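Local structure of endoribonuclease YbeY (Aquifex aeolicus, 1OZ9) at residues L121-E126 / R136-Y141; D23-W28 / R111-G116. The protein is probably a zinc-dependent, single-strand-specific endoribonuclease that matures the 3' end of 16S rRNA and takes part in late-stage ribosome quality control. All coordinates share one frame; numbering follows the deposited sequence.

Contact 1: L121-E126 / R136-Y141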
loop_
_atom_site.group_PDB
_atom_site.type_symbol
_atom_site.label_atom_id
_atom_site.label_comp_id
_atom_site.label_asym_id
_atom_site.label_seq_id
_atom_site.Cartn_x
_atom_site.Cartn_y
_atom_site.Cartn_z
ATOM N N LEU A 121 7.685 -5.414 0.030
ATOM C CA LEU A 121 8.842 -5.989 -0.611
ATOM C C LEU A 121 10.015 -6.051 0.360
ATOM O O LEU A 121 11.122 -6.448 -0.015
ATOM C CB LEU A 121 9.231 -5.204 -1.858
ATOM C CG LEU A 121 8.123 -5.285 -2.912
ATOM C CD1 LEU A 121 8.527 -4.464 -4.112
ATOM C CD2 LEU A 121 7.815 -6.765 -3.293
ATOM N N GLY A 122 9.793 -5.637 1.601
ATOM C CA GLY A 122 10.831 -5.791 2.609
ATOM C C GLY A 122 11.733 -4.597 2.868
ATOM O O GLY A 122 12.823 -4.747 3.408
ATOM N N TYR A 123 11.290 -3.405 2.504
ATOM C CA TYR A 123 12.076 -2.202 2.803
ATOM C C TYR A 123 11.391 -1.513 3.970
ATOM O O TYR A 123 10.181 -1.626 4.128
ATOM C CB TYR A 123 12.085 -1.256 1.597
ATOM C CG TYR A 123 12.750 -1.828 0.356
ATOM C CD1 TYR A 123 12.106 -2.779 -0.425
ATOM C CD2 TYR A 123 14.019 -1.418 -0.028
ATOM C CE1 TYR A 123 12.713 -3.309 -1.545
ATOM C CE2 TYR A 123 14.640 -1.946 -1.161
ATOM C CZ TYR A 123 13.968 -2.878 -1.911
ATOM O OH TYR A 123 14.557 -3.403 -3.031
ATOM N N ASP A 124 12.137 -0.777 4.774
ATOM C CA ASP A 124 11.506 -0.082 5.891
ATOM C C ASP A 124 12.236 1.249 5.999
ATOM O O ASP A 124 13.446 1.281 5.955
ATOM C CB ASP A 124 11.677 -0.898 7.190
ATOM C CG ASP A 124 10.776 -0.406 8.337
ATOM O OD1 ASP A 124 10.168 0.685 8.239
ATOM O OD2 ASP A 124 10.632 -1.051 9.395
ATOM N N HIS A 125 11.529 2.358 6.103
ATOM C CA HIS A 125 12.242 3.628 6.205
ATOM C C HIS A 125 12.477 4.047 7.643
ATOM O O HIS A 125 13.286 4.929 7.911
ATOM C CB HIS A 125 11.440 4.712 5.524
ATOM C CG HIS A 125 10.083 4.880 6.113
ATOM N ND1 HIS A 125 9.008 4.104 5.738
ATOM C CD2 HIS A 125 9.632 5.712 7.078
ATOM C CE1 HIS A 125 7.948 4.460 6.442
ATOM N NE2 HIS A 125 8.298 5.438 7.257
ATOM N N GLU A 126 11.772 3.417 8.574
ATOM C CA GLU A 126 11.845 3.841 9.979
ATOM C C GLU A 126 13.213 3.692 10.616
ATOM O O GLU A 126 13.539 4.368 11.600
ATOM C CB GLU A 126 10.776 3.146 10.818
ATOM C CG GLU A 126 9.376 3.564 10.408
ATOM C CD GLU A 126 8.283 2.991 11.297
ATOM O OE1 GLU A 126 8.277 1.752 11.535
ATOM O OE2 GLU A 126 7.424 3.787 11.747
ATOM N N ARG A 136 13.033 5.200 -0.033
ATOM C CA ARG A 136 12.584 6.389 -0.737
ATOM C C ARG A 136 12.959 6.380 -2.206
ATOM O O ARG A 136 12.139 6.718 -3.016
ATOM C CB ARG A 136 13.123 7.661 -0.069
ATOM C CG ARG A 136 12.497 7.946 1.302
ATOM C CD ARG A 136 10.957 7.945 1.379
ATOM N NE ARG A 136 10.527 8.411 2.703
ATOM C CZ ARG A 136 9.313 8.240 3.239
ATOM N NH1 ARG A 136 8.361 7.610 2.573
ATOM N NH2 ARG A 136 9.063 8.725 4.463
ATOM N N GLU A 137 14.188 6.009 -2.553
ATOM C CA GLU A 137 14.513 5.880 -3.979
ATOM C C GLU A 137 13.499 4.945 -4.711
ATOM O O GLU A 137 12.964 5.303 -5.760
ATOM C CB GLU A 137 15.973 5.443 -4.171
ATOM C CG GLU A 137 16.981 6.483 -3.658
ATOM C CD GLU A 137 18.432 6.110 -3.909
ATOM O OE1 GLU A 137 18.694 4.887 -4.080
ATOM O OE2 GLU A 137 19.302 7.035 -3.939
ATOM N N LEU A 138 13.158 3.795 -4.123
ATOM C CA LEU A 138 12.221 2.875 -4.787
ATOM C C LEU A 138 10.806 3.445 -4.882
ATOM O O LEU A 138 10.121 3.347 -5.902
ATOM C CB LEU A 138 12.183 1.522 -4.070
ATOM C CG LEU A 138 11.535 0.425 -4.905
ATOM C CD1 LEU A 138 12.330 0.317 -6.211
ATOM C CD2 LEU A 138 11.570 -0.896 -4.155
ATOM N N GLU A 139 10.361 4.069 -3.806
ATOM C CA GLU A 139 9.053 4.666 -3.783
ATOM C C GLU A 139 8.949 5.803 -4.824
ATOM O O GLU A 139 7.963 5.905 -5.571
ATOM C CB GLU A 139 8.832 5.186 -2.372
ATOM C CG GLU A 139 7.511 5.870 -2.138
ATOM C CD GLU A 139 7.356 6.286 -0.690
ATOM O OE1 GLU A 139 8.323 6.853 -0.136
ATOM O OE2 GLU A 139 6.277 6.052 -0.111
ATOM N N ASN A 140 9.971 6.664 -4.843
ATOM C CA ASN A 140 10.037 7.741 -5.822
ATOM C C ASN A 140 10.038 7.204 -7.262
ATOM O O ASN A 140 9.277 7.672 -8.100
ATOM C CB ASN A 140 11.238 8.632 -5.537
ATOM C CG ASN A 140 10.960 9.591 -4.404
ATOM O OD1 ASN A 140 9.835 9.683 -3.951
ATOM N ND2 ASN A 140 11.965 10.307 -3.951
ATOM N N TYR A 141 10.851 6.185 -7.524
ATOM C CA TYR A 141 10.841 5.556 -8.850
ATOM C C TYR A 141 9.439 5.079 -9.252
ATOM O O TYR A 141 8.990 5.339 -10.365
ATOM C CB TYR A 141 11.825 4.389 -8.899
ATOM C CG TYR A 141 11.832 3.599 -10.206
ATOM C CD1 TYR A 141 12.565 4.045 -11.300
ATOM C CD2 TYR A 141 11.106 2.416 -10.341
ATOM C CE1 TYR A 141 12.588 3.338 -12.488
ATOM C CE2 TYR A 141 11.132 1.687 -11.540
ATOM C CZ TYR A 141 11.871 2.160 -12.604
ATOM O OH TYR A 141 11.914 1.471 -13.807
#

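Contact 2: D23-W28 / R111-G116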
loop_
_atom_site.group_PDB
_atom_site.type_symbol
_atom_site.label_atom_id
_atom_site.label_comp_id
_atom_site.label_asym_id
_atom_site.label_seq_id
_atom_site.Cartn_x
_atom_site.Cartn_y
_atom_site.Cartn_z
ATOM N N ASP A 23 -11.668 0.259 -9.700
ATOM C CA ASP A 23 -10.818 0.060 -10.869
ATOM C C ASP A 23 -9.587 0.956 -10.863
ATOM O O ASP A 23 -8.546 0.587 -11.423
ATOM C CB ASP A 23 -11.607 0.188 -12.182
ATOM C CG ASP A 23 -12.268 1.564 -12.371
ATOM O OD1 ASP A 23 -12.494 2.333 -11.404
ATOM O OD2 ASP A 23 -12.624 1.950 -13.498
ATOM N N LYS A 24 -9.678 2.119 -10.232
ATOM C CA LYS A 24 -8.504 2.997 -10.163
ATOM C C LYS A 24 -7.461 2.417 -9.200
ATOM O O LYS A 24 -6.257 2.438 -9.477
ATOM C CB LYS A 24 -8.875 4.421 -9.720
ATOM C CG LYS A 24 -9.407 5.285 -10.839
ATOM C CD LYS A 24 -9.596 6.767 -10.373
ATOM C CE LYS A 24 -9.928 7.677 -11.540
ATOM N NZ LYS A 24 -10.537 9.015 -11.164
ATOM N N ILE A 25 -7.932 1.921 -8.059
ATOM C CA ILE A 25 -7.051 1.330 -7.093
ATOM C C ILE A 25 -6.402 0.115 -7.737
ATOM O O ILE A 25 -5.185 -0.121 -7.579
ATOM C CB ILE A 25 -7.820 0.952 -5.805
ATOM C CG1 ILE A 25 -8.168 2.231 -5.005
ATOM C CG2 ILE A 25 -7.020 -0.002 -4.956
ATOM C CD1 ILE A 25 -9.271 2.000 -3.999
ATOM N N GLU A 26 -7.197 -0.672 -8.451
ATOM C CA GLU A 26 -6.653 -1.875 -9.078
ATOM C C GLU A 26 -5.548 -1.519 -10.086
ATOM O O GLU A 26 -4.465 -2.146 -10.087
ATOM C CB GLU A 26 -7.761 -2.672 -9.778
ATOM C CG GLU A 26 -7.420 -4.137 -9.923
ATOM C CD GLU A 26 -8.528 -4.965 -10.590
ATOM O OE1 GLU A 26 -9.741 -4.737 -10.308
ATOM O OE2 GLU A 26 -8.169 -5.853 -11.388
ATOM N N LYS A 27 -5.834 -0.535 -10.945
ATOM C CA LYS A 27 -4.888 -0.046 -11.946
ATOM C C LYS A 27 -3.575 0.498 -11.321
ATOM O O LYS A 27 -2.492 0.112 -11.782
ATOM C CB LYS A 27 -5.532 0.958 -12.924
ATOM C CG LYS A 27 -4.533 1.882 -13.699
ATOM C CD LYS A 27 -5.245 2.892 -14.619
ATOM C CE LYS A 27 -4.462 4.228 -14.808
ATOM N NZ LYS A 27 -3.876 4.446 -16.187
ATOM N N TRP A 28 -3.662 1.359 -10.300
ATOM C CA TRP A 28 -2.459 1.870 -9.626
ATOM C C TRP A 28 -1.620 0.709 -9.097
ATOM O O TRP A 28 -0.402 0.677 -9.271
ATOM C CB TRP A 28 -2.811 2.774 -8.438
ATOM C CG TRP A 28 -3.399 4.073 -8.874
ATOM C CD1 TRP A 28 -3.125 4.753 -10.010
ATOM C CD2 TRP A 28 -4.370 4.830 -8.177
ATOM N NE1 TRP A 28 -3.844 5.927 -10.056
ATOM C CE2 TRP A 28 -4.644 5.980 -8.951
ATOM C CE3 TRP A 28 -5.044 4.659 -6.970
ATOM C CZ2 TRP A 28 -5.566 6.945 -8.559
ATOM C CZ3 TRP A 28 -5.951 5.633 -6.581
ATOM C CH2 TRP A 28 -6.203 6.749 -7.373
ATOM N N ARG A 111 -0.605 7.225 -3.349
ATOM C CA ARG A 111 0.691 7.304 -2.683
ATOM C C ARG A 111 0.828 6.263 -1.570
ATOM O O ARG A 111 1.918 5.699 -1.354
ATOM C CB ARG A 111 0.914 8.706 -2.137
ATOM C CG ARG A 111 1.290 9.744 -3.236
ATOM C CD ARG A 111 1.495 11.162 -2.692
ATOM N NE ARG A 111 1.454 12.219 -3.703
ATOM C CZ ARG A 111 1.868 13.491 -3.487
ATOM N NH1 ARG A 111 2.385 13.839 -2.307
ATOM N NH2 ARG A 111 1.777 14.420 -4.449
ATOM N N LEU A 112 -0.266 6.007 -0.874
ATOM C CA LEU A 112 -0.270 5.046 0.201
ATOM C C LEU A 112 -0.176 3.626 -0.349
ATOM O O LEU A 112 0.414 2.756 0.288
ATOM C CB LEU A 112 -1.530 5.197 1.072
ATOM C CG LEU A 112 -1.500 6.445 1.974
ATOM C CD1 LEU A 112 -2.851 6.690 2.609
ATOM C CD2 LEU A 112 -0.409 6.363 3.090
ATOM N N ILE A 113 -0.778 3.377 -1.511
ATOM C CA ILE A 113 -0.644 2.050 -2.135
ATOM C C ILE A 113 0.808 1.768 -2.454
ATOM O O ILE A 113 1.324 0.690 -2.166
ATOM C CB ILE A 113 -1.455 2.002 -3.427
ATOM C CG1 ILE A 113 -2.932 1.892 -3.075
ATOM C CG2 ILE A 113 -1.047 0.789 -4.305
ATOM C CD1 ILE A 113 -3.864 2.209 -4.255
ATOM N N VAL A 114 1.480 2.745 -3.047
ATOM C CA VAL A 114 2.909 2.583 -3.377
ATOM C C VAL A 114 3.705 2.399 -2.106
ATOM O O VAL A 114 4.553 1.493 -2.012
ATOM C CB VAL A 114 3.410 3.796 -4.193
ATOM C CG1 VAL A 114 4.932 3.725 -4.482
ATOM C CG2 VAL A 114 2.612 3.849 -5.516
ATOM N N HIS A 115 3.423 3.230 -1.109
ATOM C CA HIS A 115 4.164 3.128 0.147
ATOM C C HIS A 115 3.987 1.710 0.722
ATOM O O HIS A 115 4.956 1.073 1.151
ATOM C CB HIS A 115 3.654 4.183 1.123
ATOM C CG HIS A 115 4.489 4.326 2.356
ATOM N ND1 HIS A 115 5.587 5.161 2.418
ATOM C CD2 HIS A 115 4.376 3.752 3.578
ATOM C CE1 HIS A 115 6.106 5.106 3.634
ATOM N NE2 HIS A 115 5.400 4.248 4.351
ATOM N N GLY A 116 2.752 1.214 0.715
ATOM C CA GLY A 116 2.473 -0.115 1.258
ATOM C C GLY A 116 3.174 -1.244 0.501
ATOM O O GLY A 116 3.692 -2.198 1.099
#

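Contact 1: L121-E126 / R136-Y141
His125, the third histidine of the predicted zinc site, is backed by Arg136 of helix 129-147 where the chain passes from one helix into the next. It belongs to the H-x3-H-x5-H signature of the YbeY family with His115 and His119, and both of their rings meet its own. The guanidinium of Arg136 lies nearly flat over one face of the imidazole, with planes at 21° and centres 4.7 Å apart. The stack is offset: NH2 of Arg136 approaches near the ring's rim, 4.0 Å from CD2 of His125. On the opposite face sits CG of Glu126, 3.7 Å above the imidazole plane, so the ring is sandwiched between the arginine and its own sequence neighbour. A bend at chi2 (-51°) carries the arginine chain back to this position. The guanidinium is in turn steered by Glu139 one helical turn on, whose OE1 accepts NH1 of Arg136 at 2.8 Å through its syn lone pair, close to the guanidinium plane. A second, apolar contact lies nearer the preceding helix. There Leu138, with CG anti to the backbone N (chi1 -165°), places CD2 over one face of the Tyr123 ring in a CH-pi contact, 3.7 Å from CE1. Between the two touching residues of the loop, Asp124 forms an Asx turn, OD1 receiving N of Glu126 at 3.2 Å. Gly122 ends the preceding helix in a Schellman motif. Between the two segments the third histidine is held by the stack and not by a hydrogen bond, and the salt bridge to Glu139 probably offsets the charge of the arginine beside a metal site.

Contact 2: D23-W28 / R111-G116
Ile113, on the helix that carries the first two histidines of the predicted zinc site, packs against Ile25 and Trp28 of helix 22-35 in the hydrophobic core of this matrix-metalloproteinase-type fold. The contact is wholly apolar across the two segments and buries 135 Å² in all. A single methyl group does the touching from the Ile113 side: CD1 lies 3.8 Å from CE3 of Trp28 and 3.9 Å from CG2 of Ile25. It meets the indole at its edge, near the ring plane, and not over a face. The long branch of Ile113 is stretched out, chi2 of 165° setting CD1 anti to CA, and this extension lets the methyl span the gap between the two segments, whose nearest CA atoms, those of Trp28 and Ile113, are 7.7 Å apart. Ile25 and Trp28 stand three residues apart, nearly one helical turn, and their side chains each run across that of Ile113 at roughly a right angle. In Ile25 it is the short branch, CG2, anti to the backbone N, that makes the touch. The indole also rests against its own helix, with O of Lys24 3.2 Å above one face, toward the rim. A salt bridge from Lys24 to Glu106 gives the same two helices a polar tie. Beyond the contact, Ile25 packs onto Val13 and Leu15 of strand 10-15 and onto Val45 and Ile47 of strand 41-48. Val114, next to Ile113, instead touches Val142 and Leu146, so helix 105-120 is packed against helix 22-35 and helix 129-147 at once.

Helix 105-120 connects the two contacts, whose centres are 15 Å apart: its Ile113 enters the core in contact 2, while His115, two residues on, reaches the residues of contact 1. OE2 of Glu139 lies 2.8 Å from ND1 of His115, a probable hydrogen bond that would orient this predicted zinc ligand as a second-shell partner. NE2 of His115 is 3.3 Å from CE1 of His125, so the two predicted ligands lie side by side, and NH1 of Arg136 lies 3.5 Å from CE1 of His115. Glu139 thus serves both Arg136 and His115, and the histidine cluster is formed jointly by the loop of contact 1 and helix 105-120, which contact 2 packs against helix 22-35.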